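Local structure of nitrite transporter NirC (Salmonella enterica subsp. enterica serovar Typhimurium, 4FC4) at residues G35-L40 against L69-I74; L79-T84 against L231-S236; T151-K156 against L227-G232. The protein forms a pentameric channel of the FNT family that carries nitrite into and out of the cell across the cytoplasmic membrane. One frame throughout, in Å; residues are numbered along the deposited sequence.

Contact 1: G35-L40 against L69-I74; sequences GAYVGL and LTLVII
Tyr37 and Leu71 meet through their CB atoms, 3.6 Å apart, and this pair carries most of an apolar junction between two nearly antiparallel helix segments. Their axes come within 8.3 Å at 150°, with the CA atoms of Tyr37 and Leu71 at 6.0 Å. The two side chains cross at about a right angle. Leu71 CD1 also lies 3.8 Å from Tyr37 O, on helix 24-51, while the far end of the leucine approaches Leu40, CD1 to CD1 at 4.4 Å. Beside this, the valines make a second apolar pair: Val38 CG2 touches Val72 CG2 at 3.6 Å. In both valines CG2 lies anti to the carbonyl carbon, and these matching rotamers bring like methyls together from either helix. With chi1 at -66°, the Tyr37 ring runs past the backbone of the partner segment, CD2 4.0 Å from Val72 N. No hydrogen bond crosses between the segments; the one polar tip among the touching side chains, Tyr37 OH, bonds to Tyr245 OH of a second subunit. That subunit also packs Leu166 on Tyr37 and Met170 on Leu71, so the junction lies against the interface of the pentamer. Helix 67-75 is the short half-helix before the break that holds Leu79, consistent with the interrupted transmembrane helices of the FNT fold, and this contact packs it on helix 24-51. Within its own chain, Val38 and Val72 both lean on Leu79, and Leu69 packs against helices 150-172 and 177-192.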
ATOM      1  N   GLY B  35     -13.492   1.408  23.404  1.00 42.67           N
ATOM      2  CA  GLY B  35     -14.191   0.138  23.297  1.00 40.45           C
ATOM      3  C   GLY B  35     -15.072   0.129  22.066  1.00 38.32           C
ATOM      4  O   GLY B  35     -15.099  -0.828  21.339  1.00 41.89           O
ATOM      5  N   ALA B  36     -15.789   1.207  21.833  1.00 36.84           N
ATOM      6  CA  ALA B  36     -16.622   1.339  20.648  1.00 36.17           C
ATOM      7  C   ALA B  36     -15.778   1.223  19.337  1.00 34.36           C
ATOM      8  O   ALA B  36     -16.167   0.466  18.406  1.00 35.79           O
ATOM      9  CB  ALA B  36     -17.411   2.650  20.704  1.00 35.02           C
ATOM     10  N   TYR B  37     -14.618   1.898  19.298  1.00 34.44           N
ATOM     11  CA  TYR B  37     -13.741   1.911  18.106  1.00 35.54           C
ATOM     12  C   TYR B  37     -13.208   0.543  17.827  1.00 38.71           C
ATOM     13  O   TYR B  37     -13.276   0.079  16.673  1.00 35.89           O
ATOM     14  CB  TYR B  37     -12.579   2.880  18.256  1.00 34.44           C
ATOM     15  CG  TYR B  37     -13.000   4.369  18.324  1.00 36.09           C
ATOM     16  CD1 TYR B  37     -14.324   4.787  18.016  1.00 33.44           C
ATOM     17  CD2 TYR B  37     -12.064   5.341  18.669  1.00 31.80           C
ATOM     18  CE1 TYR B  37     -14.667   6.100  18.087  1.00 32.90           C
ATOM     19  CE2 TYR B  37     -12.410   6.659  18.740  1.00 32.71           C
ATOM     20  CZ  TYR B  37     -13.702   7.040  18.460  1.00 33.48           C
ATOM     21  OH  TYR B  37     -13.999   8.386  18.598  1.00 36.60           O
ATOM     22  N   VAL B  38     -12.687  -0.111  18.875  1.00 37.32           N
ATOM     23  CA  VAL B  38     -12.192  -1.460  18.715  1.00 36.08           C
ATOM     24  C   VAL B  38     -13.331  -2.354  18.193  1.00 37.26           C
ATOM     25  O   VAL B  38     -13.114  -3.156  17.261  1.00 34.01           O
ATOM     26  CB  VAL B  38     -11.504  -2.015  19.975  1.00 37.69           C
ATOM     27  CG1 VAL B  38     -11.010  -3.458  19.742  1.00 38.90           C
ATOM     28  CG2 VAL B  38     -10.293  -1.164  20.334  1.00 36.27           C
ATOM     29  N   GLY B  39     -14.532  -2.178  18.763  1.00 38.01           N
ATOM     30  CA  GLY B  39     -15.744  -2.841  18.309  1.00 37.17           C
ATOM     31  C   GLY B  39     -16.044  -2.700  16.803  1.00 42.25           C
ATOM     32  O   GLY B  39     -16.417  -3.690  16.162  1.00 42.47           O
ATOM     33  N   LEU B  40     -15.959  -1.478  16.259  1.00 36.78           N
ATOM     34  CA  LEU B  40     -16.282  -1.252  14.884  1.00 38.26           C
ATOM     35  C   LEU B  40     -15.282  -2.080  14.055  1.00 39.03           C
ATOM     36  O   LEU B  40     -15.640  -2.621  13.001  1.00 43.45           O
ATOM     37  CB  LEU B  40     -16.218   0.263  14.536  1.00 42.42           C
ATOM     38  CG  LEU B  40     -17.334   1.215  15.105  1.00 40.74           C
ATOM     39  CD1 LEU B  40     -16.908   2.659  15.010  1.00 35.00           C
ATOM     40  CD2 LEU B  40     -18.670   1.043  14.344  1.00 35.45           C
ATOM     41  N   LEU B  69      -7.130  -0.280  16.052  1.00 37.89           N
ATOM     42  CA  LEU B  69      -6.156   0.497  16.814  1.00 36.61           C
ATOM     43  C   LEU B  69      -5.826   1.803  16.131  1.00 35.15           C
ATOM     44  O   LEU B  69      -5.440   2.771  16.813  1.00 37.57           O
ATOM     45  CB  LEU B  69      -4.921  -0.314  17.105  1.00 38.19           C
ATOM     46  CG  LEU B  69      -4.006   0.285  18.161  1.00 45.55           C
ATOM     47  CD1 LEU B  69      -4.623   0.334  19.576  1.00 37.36           C
ATOM     48  CD2 LEU B  69      -2.721  -0.550  18.105  1.00 44.24           C
ATOM     49  N   THR B  70      -5.997   1.840  14.810  1.00 30.39           N
ATOM     50  CA  THR B  70      -5.877   3.089  14.081  1.00 32.93           C
ATOM     51  C   THR B  70      -6.844   4.153  14.604  1.00 37.99           C
ATOM     52  O   THR B  70      -6.405   5.274  14.875  1.00 45.58           O
ATOM     53  CB  THR B  70      -6.105   2.903  12.590  1.00 29.63           C
ATOM     54  OG1 THR B  70      -5.187   1.910  12.086  1.00 28.49           O
ATOM     55  CG2 THR B  70      -5.947   4.223  11.884  1.00 32.15           C
ATOM     56  N   LEU B  71      -8.124   3.798  14.769  1.00 39.47           N
ATOM     57  CA  LEU B  71      -9.111   4.658  15.425  1.00 37.58           C
ATOM     58  C   LEU B  71      -8.654   5.053  16.806  1.00 38.40           C
ATOM     59  O   LEU B  71      -8.583   6.207  17.116  1.00 38.69           O
ATOM     60  CB  LEU B  71     -10.512   3.988  15.489  1.00 36.38           C
ATOM     61  CG  LEU B  71     -11.239   3.718  14.141  1.00 37.13           C
ATOM     62  CD1 LEU B  71     -12.581   3.025  14.352  1.00 30.59           C
ATOM     63  CD2 LEU B  71     -11.383   4.985  13.282  1.00 30.30           C
ATOM     64  N   VAL B  72      -8.404   4.076  17.662  1.00 41.26           N
ATOM     65  CA  VAL B  72      -7.985   4.343  19.034  1.00 38.57           C
ATOM     66  C   VAL B  72      -6.836   5.371  19.089  1.00 40.46           C
ATOM     67  O   VAL B  72      -6.904   6.324  19.862  1.00 38.74           O
ATOM     68  CB  VAL B  72      -7.599   3.006  19.768  1.00 38.68           C
ATOM     69  CG1 VAL B  72      -6.936   3.282  21.127  1.00 40.05           C
ATOM     70  CG2 VAL B  72      -8.845   2.140  19.989  1.00 33.03           C
ATOM     71  N   ILE B  73      -5.834   5.259  18.192  1.00 39.72           N
ATOM     72  CA  ILE B  73      -4.616   6.068  18.378  1.00 39.26           C
ATOM     73  C   ILE B  73      -4.712   7.427  17.685  1.00 37.54           C
ATOM     74  O   ILE B  73      -4.314   8.458  18.223  1.00 38.95           O
ATOM     75  CB  ILE B  73      -3.351   5.321  17.901  1.00 37.95           C
ATOM     76  CG1 ILE B  73      -3.072   4.060  18.763  1.00 40.29           C
ATOM     77  CG2 ILE B  73      -2.151   6.247  17.874  1.00 32.69           C
ATOM     78  CD1 ILE B  73      -1.922   3.225  18.214  1.00 35.35           C
ATOM     79  N   ILE B  74      -5.302   7.421  16.503  1.00 38.43           N
ATOM     80  CA  ILE B  74      -5.271   8.556  15.613  1.00 34.88           C
ATOM     81  C   ILE B  74      -6.497   9.427  15.848  1.00 37.25           C
ATOM     82  O   ILE B  74      -6.354  10.613  15.898  1.00 36.38           O
ATOM     83  CB  ILE B  74      -5.194   8.111  14.175  1.00 34.79           C
ATOM     84  CG1 ILE B  74      -3.983   7.169  14.042  1.00 36.15           C
ATOM     85  CG2 ILE B  74      -5.155   9.326  13.203  1.00 29.18           C
ATOM     86  CD1 ILE B  74      -2.622   7.878  13.844  1.00 36.47           C
TER

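Contact 2: L79-T84 against L231-S236; sequences LFTGHT and LGNTLS
Thr81 touches Asn233 across the two segments, and its carbonyl oxygen is gripped twice: by Thr84 OG1 at 2.8 Å from Thr81 O, and by the ND2 of Asn161. The threonine hydroxyl comes in tilted 32° from the carbonyl plane, which it can do because Thr84 OG1 sits between its own backbone N and carbonyl carbon (chi1 66°). The same rotamer sets Thr84 CG2 anti to its carbonyl carbon, 3.9 Å from Thr234 CA. Asn161 also donates to Asn233 O, so one residue of helix 150-172 ties the backbones of both segments. Contacts between the segments themselves are looser, with no hydrogen bond crossing. Thr81 CG2 lies 3.5 Å from Asn233 OD1, a methyl against an amide oxygen; that amide is held by Ser198 N at OD1 and by Gly157 O at ND2, which fixes its rotation. Phe80 reaches over at right angles to Thr234 and presents its rim, CZ standing 3.5 Å from Thr234 OG1 near the ring plane, while that hydroxyl bonds to Thr230 O one turn back. The axes of the two short segments run at 37° to each other, 8.7 Å apart at their closest point. Thr81 OG1 bonds to His197 NE2, probably the central histidine of FNT channels, which places this contact close to the likely pore. Helix 98-125 covers Phe80 with Leu105 and Thr108, helix 198-209 touches Phe80 and Thr81 through Ser198, and helix 150-172 closes the side of Thr84 and Ser236.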
ATOM      1  N   LEU B  79      -7.493   3.341  25.980  1.00 43.52           N
ATOM      2  CA  LEU B  79      -7.573   1.905  25.786  1.00 42.25           C
ATOM      3  C   LEU B  79      -6.881   1.252  26.953  1.00 43.59           C
ATOM      4  O   LEU B  79      -5.724   1.525  27.239  1.00 42.64           O
ATOM      5  CB  LEU B  79      -6.868   1.498  24.461  1.00 39.74           C
ATOM      6  CG  LEU B  79      -7.022   0.024  24.009  1.00 37.90           C
ATOM      7  CD1 LEU B  79      -8.499  -0.384  23.961  1.00 31.02           C
ATOM      8  CD2 LEU B  79      -6.292  -0.290  22.661  1.00 33.03           C
ATOM      9  N   PHE B  80      -7.596   0.375  27.645  1.00 48.90           N
ATOM     10  CA  PHE B  80      -7.057  -0.202  28.852  1.00 46.07           C
ATOM     11  C   PHE B  80      -5.734  -0.920  28.552  1.00 46.86           C
ATOM     12  O   PHE B  80      -4.796  -0.818  29.356  1.00 46.79           O
ATOM     13  CB  PHE B  80      -8.072  -1.134  29.537  1.00 47.76           C
ATOM     14  CG  PHE B  80      -7.426  -2.212  30.369  1.00 47.09           C
ATOM     15  CD1 PHE B  80      -7.023  -3.422  29.774  1.00 44.47           C
ATOM     16  CD2 PHE B  80      -7.172  -2.004  31.738  1.00 44.66           C
ATOM     17  CE1 PHE B  80      -6.399  -4.407  30.539  1.00 47.41           C
ATOM     18  CE2 PHE B  80      -6.535  -2.984  32.499  1.00 44.12           C
ATOM     19  CZ  PHE B  80      -6.155  -4.187  31.908  1.00 45.19           C
ATOM     20  N   THR B  81      -5.643  -1.624  27.412  1.00 43.01           N
ATOM     21  CA  THR B  81      -4.465  -2.475  27.174  1.00 43.07           C
ATOM     22  C   THR B  81      -3.221  -1.635  26.988  1.00 43.01           C
ATOM     23  O   THR B  81      -2.136  -2.053  27.335  1.00 47.46           O
ATOM     24  CB  THR B  81      -4.660  -3.468  26.003  1.00 42.64           C
ATOM     25  OG1 THR B  81      -5.096  -2.742  24.853  1.00 40.69           O
ATOM     26  CG2 THR B  81      -5.737  -4.527  26.382  1.00 41.39           C
ATOM     27  N   GLY B  82      -3.386  -0.417  26.480  1.00 44.91           N
ATOM     28  CA  GLY B  82      -2.258   0.513  26.286  1.00 43.49           C
ATOM     29  C   GLY B  82      -1.923   1.164  27.625  1.00 47.64           C
ATOM     30  O   GLY B  82      -0.749   1.396  27.931  1.00 49.60           O
ATOM     31  N   HIS B  83      -2.957   1.442  28.421  1.00 43.04           N
ATOM     32  CA  HIS B  83      -2.758   1.934  29.765  1.00 46.26           C
ATOM     33  C   HIS B  83      -1.845   1.045  30.578  1.00 47.19           C
ATOM     34  O   HIS B  83      -1.036   1.560  31.401  1.00 46.47           O
ATOM     35  CB  HIS B  83      -4.100   2.210  30.470  1.00 45.19           C
ATOM     36  CG  HIS B  83      -4.789   3.478  30.014  1.00 44.70           C
ATOM     37  ND1 HIS B  83      -5.744   4.075  30.736  1.00 47.16           N
ATOM     38  CD2 HIS B  83      -4.628   4.255  28.849  1.00 49.98           C
ATOM     39  CE1 HIS B  83      -6.177   5.201  30.115  1.00 49.03           C
ATOM     40  NE2 HIS B  83      -5.492   5.320  28.950  1.00 52.08           N
ATOM     41  N   THR B  84      -1.912  -0.284  30.360  1.00 47.33           N
ATOM     42  CA  THR B  84      -1.037  -1.177  31.156  1.00 48.19           C
ATOM     43  C   THR B  84       0.455  -0.805  31.005  1.00 48.91           C
ATOM     44  O   THR B  84       1.200  -0.782  32.043  1.00 45.85           O
ATOM     45  CB  THR B  84      -1.209  -2.684  30.875  1.00 46.43           C
ATOM     46  OG1 THR B  84      -0.780  -2.963  29.558  1.00 46.14           O
ATOM     47  CG2 THR B  84      -2.619  -3.159  31.090  1.00 46.22           C
ATOM     48  N   LEU B 231      -5.752 -10.352  32.619  1.00 52.00           N
ATOM     49  CA  LEU B 231      -4.518 -10.583  33.379  1.00 52.15           C
ATOM     50  C   LEU B 231      -3.350 -10.812  32.399  1.00 51.91           C
ATOM     51  O   LEU B 231      -2.253 -10.294  32.609  1.00 50.32           O
ATOM     52  CB  LEU B 231      -4.639 -11.724  34.402  1.00 53.56           C
ATOM     53  CG  LEU B 231      -5.707 -11.635  35.526  1.00 58.47           C
ATOM     54  CD1 LEU B 231      -5.851 -12.965  36.245  1.00 56.70           C
ATOM     55  CD2 LEU B 231      -5.504 -10.517  36.548  1.00 56.86           C
ATOM     56  N   GLY B 232      -3.598 -11.521  31.296  1.00 49.94           N
ATOM     57  CA  GLY B 232      -2.512 -11.822  30.349  1.00 48.72           C
ATOM     58  C   GLY B 232      -2.081 -10.588  29.581  1.00 51.51           C
ATOM     59  O   GLY B 232      -0.880 -10.344  29.415  1.00 56.88           O
ATOM     60  N   ASN B 233      -3.054  -9.821  29.087  1.00 48.06           N
ATOM     61  CA  ASN B 233      -2.783  -8.510  28.472  1.00 46.57           C
ATOM     62  C   ASN B 233      -1.887  -7.645  29.392  1.00 50.22           C
ATOM     63  O   ASN B 233      -0.960  -6.954  28.903  1.00 48.56           O
ATOM     64  CB  ASN B 233      -4.082  -7.726  28.172  1.00 40.41           C
ATOM     65  CG  ASN B 233      -4.892  -8.291  27.016  1.00 43.81           C
ATOM     66  OD1 ASN B 233      -6.087  -7.960  26.878  1.00 44.00           O
ATOM     67  ND2 ASN B 233      -4.260  -9.107  26.147  1.00 45.09           N
ATOM     68  N   THR B 234      -2.201  -7.677  30.700  1.00 46.14           N
ATOM     69  CA  THR B 234      -1.552  -6.869  31.717  1.00 49.90           C
ATOM     70  C   THR B 234      -0.098  -7.289  31.954  1.00 52.63           C
ATOM     71  O   THR B 234       0.775  -6.441  31.943  1.00 54.92           O
ATOM     72  CB  THR B 234      -2.333  -6.936  33.052  1.00 49.92           C
ATOM     73  OG1 THR B 234      -3.696  -6.578  32.786  1.00 52.68           O
ATOM     74  CG2 THR B 234      -1.750  -5.991  34.085  1.00 47.17           C
ATOM     75  N   LEU B 235       0.152  -8.586  32.142  1.00 51.77           N
ATOM     76  CA  LEU B 235       1.524  -9.134  32.060  1.00 52.49           C
ATOM     77  C   LEU B 235       2.444  -8.529  30.963  1.00 48.97           C
ATOM     78  O   LEU B 235       3.521  -8.013  31.259  1.00 53.80           O
ATOM     79  CB  LEU B 235       1.527 -10.672  31.908  1.00 48.82           C
ATOM     80  CG  LEU B 235       2.947 -11.242  31.825  1.00 48.96           C
ATOM     81  CD1 LEU B 235       3.755 -10.857  33.060  1.00 50.53           C
ATOM     82  CD2 LEU B 235       2.958 -12.757  31.708  1.00 52.34           C
ATOM     83  N   SER B 236       2.055  -8.657  29.709  1.00 46.42           N
ATOM     84  CA  SER B 236       2.910  -8.208  28.585  1.00 45.00           C
ATOM     85  C   SER B 236       3.038  -6.657  28.501  1.00 47.05           C
ATOM     86  O   SER B 236       4.113  -6.140  28.195  1.00 50.84           O
ATOM     87  CB  SER B 236       2.452  -8.827  27.274  1.00 42.05           C
ATOM     88  OG  SER B 236       1.059  -8.619  27.042  1.00 46.54           O
TER

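Contact 3: T151-K156 against L227-G232; sequences TVLFFK and LWVTLG
Phe154 and Gly232 form the tight centre of this contact. Their CA atoms are 4.4 Å apart, and the axes of the two short segments close to 7.1 Å at 34°. With no side chain on Gly232, the two backbones meet directly: Gly232 CA lies 3.4 Å from Phe154 O, and Phe154 CA is 3.6 Å from Trp228 O. Both are CA-H...O contacts, the second fairly straight at 160° at the hydrogen. Phe154 CG stands anti to the backbone N (chi1 -179°), which swings the ring across the partner helix. Gly232 CA lies over one face of the Phe154 ring, displaced toward its rim, 4.1 Å from the centroid, in a CH-pi contact. Leu153, buried, packs by CB on Val229 CG2 at 4.0 Å and on CB of the more peripheral Trp228 at 3.9 Å. The outer side is looser and lies at the surface, where Leu231 may face lipid. Here Phe154 CE1 lies 4.0 Å from Leu231 CB, and Phe154 CD1 only approaches the rim of the Trp228 indole, near its plane. Trp228 also sets its ring edge-to-face with His224. The back of helix 150-172, with Thr151, Val152 and Phe155, turns to a third subunit, and Phe155 meets the ring of Trp125 of that subunit, the planes inclined. Chemically, no conventional hydrogen bond joins the segments; weak CA-H donors, one ring face and apolar carbons hold them. Such pairing depends on close backbone approach and suits helices crossing a membrane, where the usual backbone donors and acceptors are spent within each helix.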
ATOM      1  N   THR B 151      -5.037 -21.134  31.185  1.00 54.01           N
ATOM      2  CA  THR B 151      -3.622 -21.076  30.951  1.00 53.47           C
ATOM      3  C   THR B 151      -3.427 -20.598  29.541  1.00 54.43           C
ATOM      4  O   THR B 151      -2.688 -19.617  29.291  1.00 52.69           O
ATOM      5  CB  THR B 151      -3.031 -22.469  31.108  1.00 54.73           C
ATOM      6  OG1 THR B 151      -2.761 -22.674  32.484  1.00 54.38           O
ATOM      7  CG2 THR B 151      -1.742 -22.619  30.306  1.00 56.06           C
ATOM      8  N   VAL B 152      -4.170 -21.263  28.660  1.00 51.56           N
ATOM      9  CA  VAL B 152      -4.184 -20.977  27.254  1.00 52.50           C
ATOM     10  C   VAL B 152      -4.599 -19.524  27.101  1.00 53.62           C
ATOM     11  O   VAL B 152      -3.920 -18.750  26.387  1.00 52.47           O
ATOM     12  CB  VAL B 152      -5.062 -22.012  26.451  1.00 53.82           C
ATOM     13  CG1 VAL B 152      -5.507 -21.478  25.074  1.00 48.44           C
ATOM     14  CG2 VAL B 152      -4.330 -23.387  26.338  1.00 49.16           C
ATOM     15  N   LEU B 153      -5.646 -19.130  27.826  1.00 54.22           N
ATOM     16  CA  LEU B 153      -6.188 -17.769  27.642  1.00 52.70           C
ATOM     17  C   LEU B 153      -5.218 -16.701  28.129  1.00 50.86           C
ATOM     18  O   LEU B 153      -5.027 -15.662  27.479  1.00 48.95           O
ATOM     19  CB  LEU B 153      -7.575 -17.615  28.277  1.00 51.70           C
ATOM     20  CG  LEU B 153      -8.706 -18.319  27.516  1.00 51.12           C
ATOM     21  CD1 LEU B 153     -10.045 -18.001  28.135  1.00 55.01           C
ATOM     22  CD2 LEU B 153      -8.745 -17.929  26.050  1.00 49.35           C
ATOM     23  N   PHE B 154      -4.576 -16.975  29.255  1.00 49.52           N
ATOM     24  CA  PHE B 154      -3.590 -16.046  29.803  1.00 48.86           C
ATOM     25  C   PHE B 154      -2.448 -15.758  28.810  1.00 48.25           C
ATOM     26  O   PHE B 154      -2.157 -14.614  28.473  1.00 44.75           O
ATOM     27  CB  PHE B 154      -3.029 -16.643  31.069  1.00 52.43           C
ATOM     28  CG  PHE B 154      -2.026 -15.789  31.753  1.00 53.99           C
ATOM     29  CD1 PHE B 154      -2.444 -14.834  32.702  1.00 52.50           C
ATOM     30  CD2 PHE B 154      -0.656 -15.976  31.503  1.00 52.13           C
ATOM     31  CE1 PHE B 154      -1.518 -14.027  33.347  1.00 53.94           C
ATOM     32  CE2 PHE B 154       0.274 -15.186  32.159  1.00 55.55           C
ATOM     33  CZ  PHE B 154      -0.155 -14.209  33.088  1.00 55.83           C
ATOM     34  N   PHE B 155      -1.819 -16.826  28.328  1.00 49.50           N
ATOM     35  CA  PHE B 155      -0.643 -16.701  27.519  1.00 46.41           C
ATOM     36  C   PHE B 155      -0.959 -16.137  26.119  1.00 47.30           C
ATOM     37  O   PHE B 155      -0.153 -15.387  25.523  1.00 46.10           O
ATOM     38  CB  PHE B 155       0.072 -18.028  27.552  1.00 45.74           C
ATOM     39  CG  PHE B 155       0.826 -18.216  28.800  1.00 50.45           C
ATOM     40  CD1 PHE B 155       1.886 -17.353  29.113  1.00 53.18           C
ATOM     41  CD2 PHE B 155       0.450 -19.183  29.729  1.00 53.76           C
ATOM     42  CE1 PHE B 155       2.588 -17.505  30.318  1.00 57.64           C
ATOM     43  CE2 PHE B 155       1.165 -19.356  30.909  1.00 56.52           C
ATOM     44  CZ  PHE B 155       2.236 -18.518  31.214  1.00 56.88           C
ATOM     45  N   LYS B 156      -2.159 -16.432  25.633  1.00 46.30           N
ATOM     46  CA  LYS B 156      -2.603 -15.802  24.434  1.00 47.44           C
ATOM     47  C   LYS B 156      -2.865 -14.327  24.609  1.00 47.13           C
ATOM     48  O   LYS B 156      -2.595 -13.502  23.683  1.00 45.49           O
ATOM     49  CB  LYS B 156      -3.816 -16.503  23.881  1.00 50.35           C
ATOM     50  CG  LYS B 156      -3.417 -17.471  22.821  1.00 48.09           C
ATOM     51  CD  LYS B 156      -4.308 -18.656  22.939  1.00 51.30           C
ATOM     52  CE  LYS B 156      -5.391 -18.578  21.904  1.00 51.88           C
ATOM     53  NZ  LYS B 156      -5.552 -19.957  21.388  1.00 46.57           N
ATOM     54  N   LEU B 227     -11.443 -12.453  32.461  1.00 50.67           N
ATOM     55  CA  LEU B 227     -10.483 -12.520  33.576  1.00 52.57           C
ATOM     56  C   LEU B 227      -9.070 -12.888  33.140  1.00 53.00           C
ATOM     57  O   LEU B 227      -8.161 -12.077  33.261  1.00 55.56           O
ATOM     58  CB  LEU B 227     -10.937 -13.446  34.699  1.00 54.43           C
ATOM     59  CG  LEU B 227      -9.927 -13.614  35.849  1.00 57.93           C
ATOM     60  CD1 LEU B 227      -9.652 -12.276  36.562  1.00 58.44           C
ATOM     61  CD2 LEU B 227     -10.399 -14.683  36.858  1.00 57.30           C
ATOM     62  N   TRP B 228      -8.897 -14.091  32.597  1.00 51.98           N
ATOM     63  CA  TRP B 228      -7.587 -14.544  32.118  1.00 50.16           C
ATOM     64  C   TRP B 228      -6.981 -13.751  30.950  1.00 49.45           C
ATOM     65  O   TRP B 228      -5.774 -13.482  30.936  1.00 47.98           O
ATOM     66  CB  TRP B 228      -7.615 -16.062  31.907  1.00 49.82           C
ATOM     67  CG  TRP B 228      -7.985 -16.722  33.216  1.00 53.21           C
ATOM     68  CD1 TRP B 228      -9.199 -17.305  33.562  1.00 54.56           C
ATOM     69  CD2 TRP B 228      -7.164 -16.800  34.436  1.00 52.42           C
ATOM     70  NE1 TRP B 228      -9.169 -17.766  34.848  1.00 56.18           N
ATOM     71  CE2 TRP B 228      -7.978 -17.504  35.428  1.00 58.05           C
ATOM     72  CE3 TRP B 228      -5.867 -16.405  34.773  1.00 53.27           C
ATOM     73  CZ2 TRP B 228      -7.502 -17.776  36.719  1.00 60.90           C
ATOM     74  CZ3 TRP B 228      -5.378 -16.694  36.045  1.00 58.94           C
ATOM     75  CH2 TRP B 228      -6.186 -17.344  37.015  1.00 61.31           C
ATOM     76  N   VAL B 229      -7.806 -13.305  30.013  1.00 47.86           N
ATOM     77  CA  VAL B 229      -7.302 -12.476  28.895  1.00 49.64           C
ATOM     78  C   VAL B 229      -6.825 -11.114  29.391  1.00 49.26           C
ATOM     79  O   VAL B 229      -5.759 -10.665  29.017  1.00 50.62           O
ATOM     80  CB  VAL B 229      -8.312 -12.413  27.750  1.00 45.20           C
ATOM     81  CG1 VAL B 229      -7.828 -11.516  26.600  1.00 44.07           C
ATOM     82  CG2 VAL B 229      -8.511 -13.848  27.275  1.00 43.89           C
ATOM     83  N   THR B 230      -7.577 -10.512  30.297  1.00 49.50           N
ATOM     84  CA  THR B 230      -7.125  -9.268  30.895  1.00 50.19           C
ATOM     85  C   THR B 230      -5.814  -9.389  31.672  1.00 51.86           C
ATOM     86  O   THR B 230      -4.879  -8.586  31.421  1.00 48.84           O
ATOM     87  CB  THR B 230      -8.207  -8.676  31.791  1.00 49.36           C
ATOM     88  OG1 THR B 230      -9.373  -8.477  30.988  1.00 47.62           O
ATOM     89  CG2 THR B 230      -7.736  -7.339  32.475  1.00 47.74           C
ATOM     90  N   LEU B 231      -5.752 -10.352  32.619  1.00 52.00           N
ATOM     91  CA  LEU B 231      -4.518 -10.583  33.379  1.00 52.15           C
ATOM     92  C   LEU B 231      -3.350 -10.812  32.399  1.00 51.91           C
ATOM     93  O   LEU B 231      -2.253 -10.294  32.609  1.00 50.32           O
ATOM     94  CB  LEU B 231      -4.639 -11.724  34.402  1.00 53.56           C
ATOM     95  CG  LEU B 231      -5.707 -11.635  35.526  1.00 58.47           C
ATOM     96  CD1 LEU B 231      -5.851 -12.965  36.245  1.00 56.70           C
ATOM     97  CD2 LEU B 231      -5.504 -10.517  36.548  1.00 56.86           C
ATOM     98  N   GLY B 232      -3.598 -11.521  31.296  1.00 49.94           N
ATOM     99  CA  GLY B 232      -2.512 -11.822  30.349  1.00 48.72           C
ATOM    100  C   GLY B 232      -2.081 -10.588  29.581  1.00 51.51           C
ATOM    101  O   GLY B 232      -0.880 -10.344  29.415  1.00 56.88           O
TER

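In the fold
Along the chain, contact 1 closes before the other two open, and contacts 2 and 3 both end on helix 219-248. Contact 1 joins helices 24-51 and 67-75; contact 2 joins helices 80-93 and 219-248, its centre 16 Å from that of contact 1, and the two touch through Leu79. The centres of contacts 2 and 3 are 11 Å apart, and they share Leu231 and Gly232. Contacts 1 and 3, 22 Å apart between centres and on opposite sides of the chain's centre, do not touch. Contact 2 ties the early helices to the late ones; contact 1 pairs two early helices and contact 3 two late ones, both beside neighbouring subunits of the pentamer.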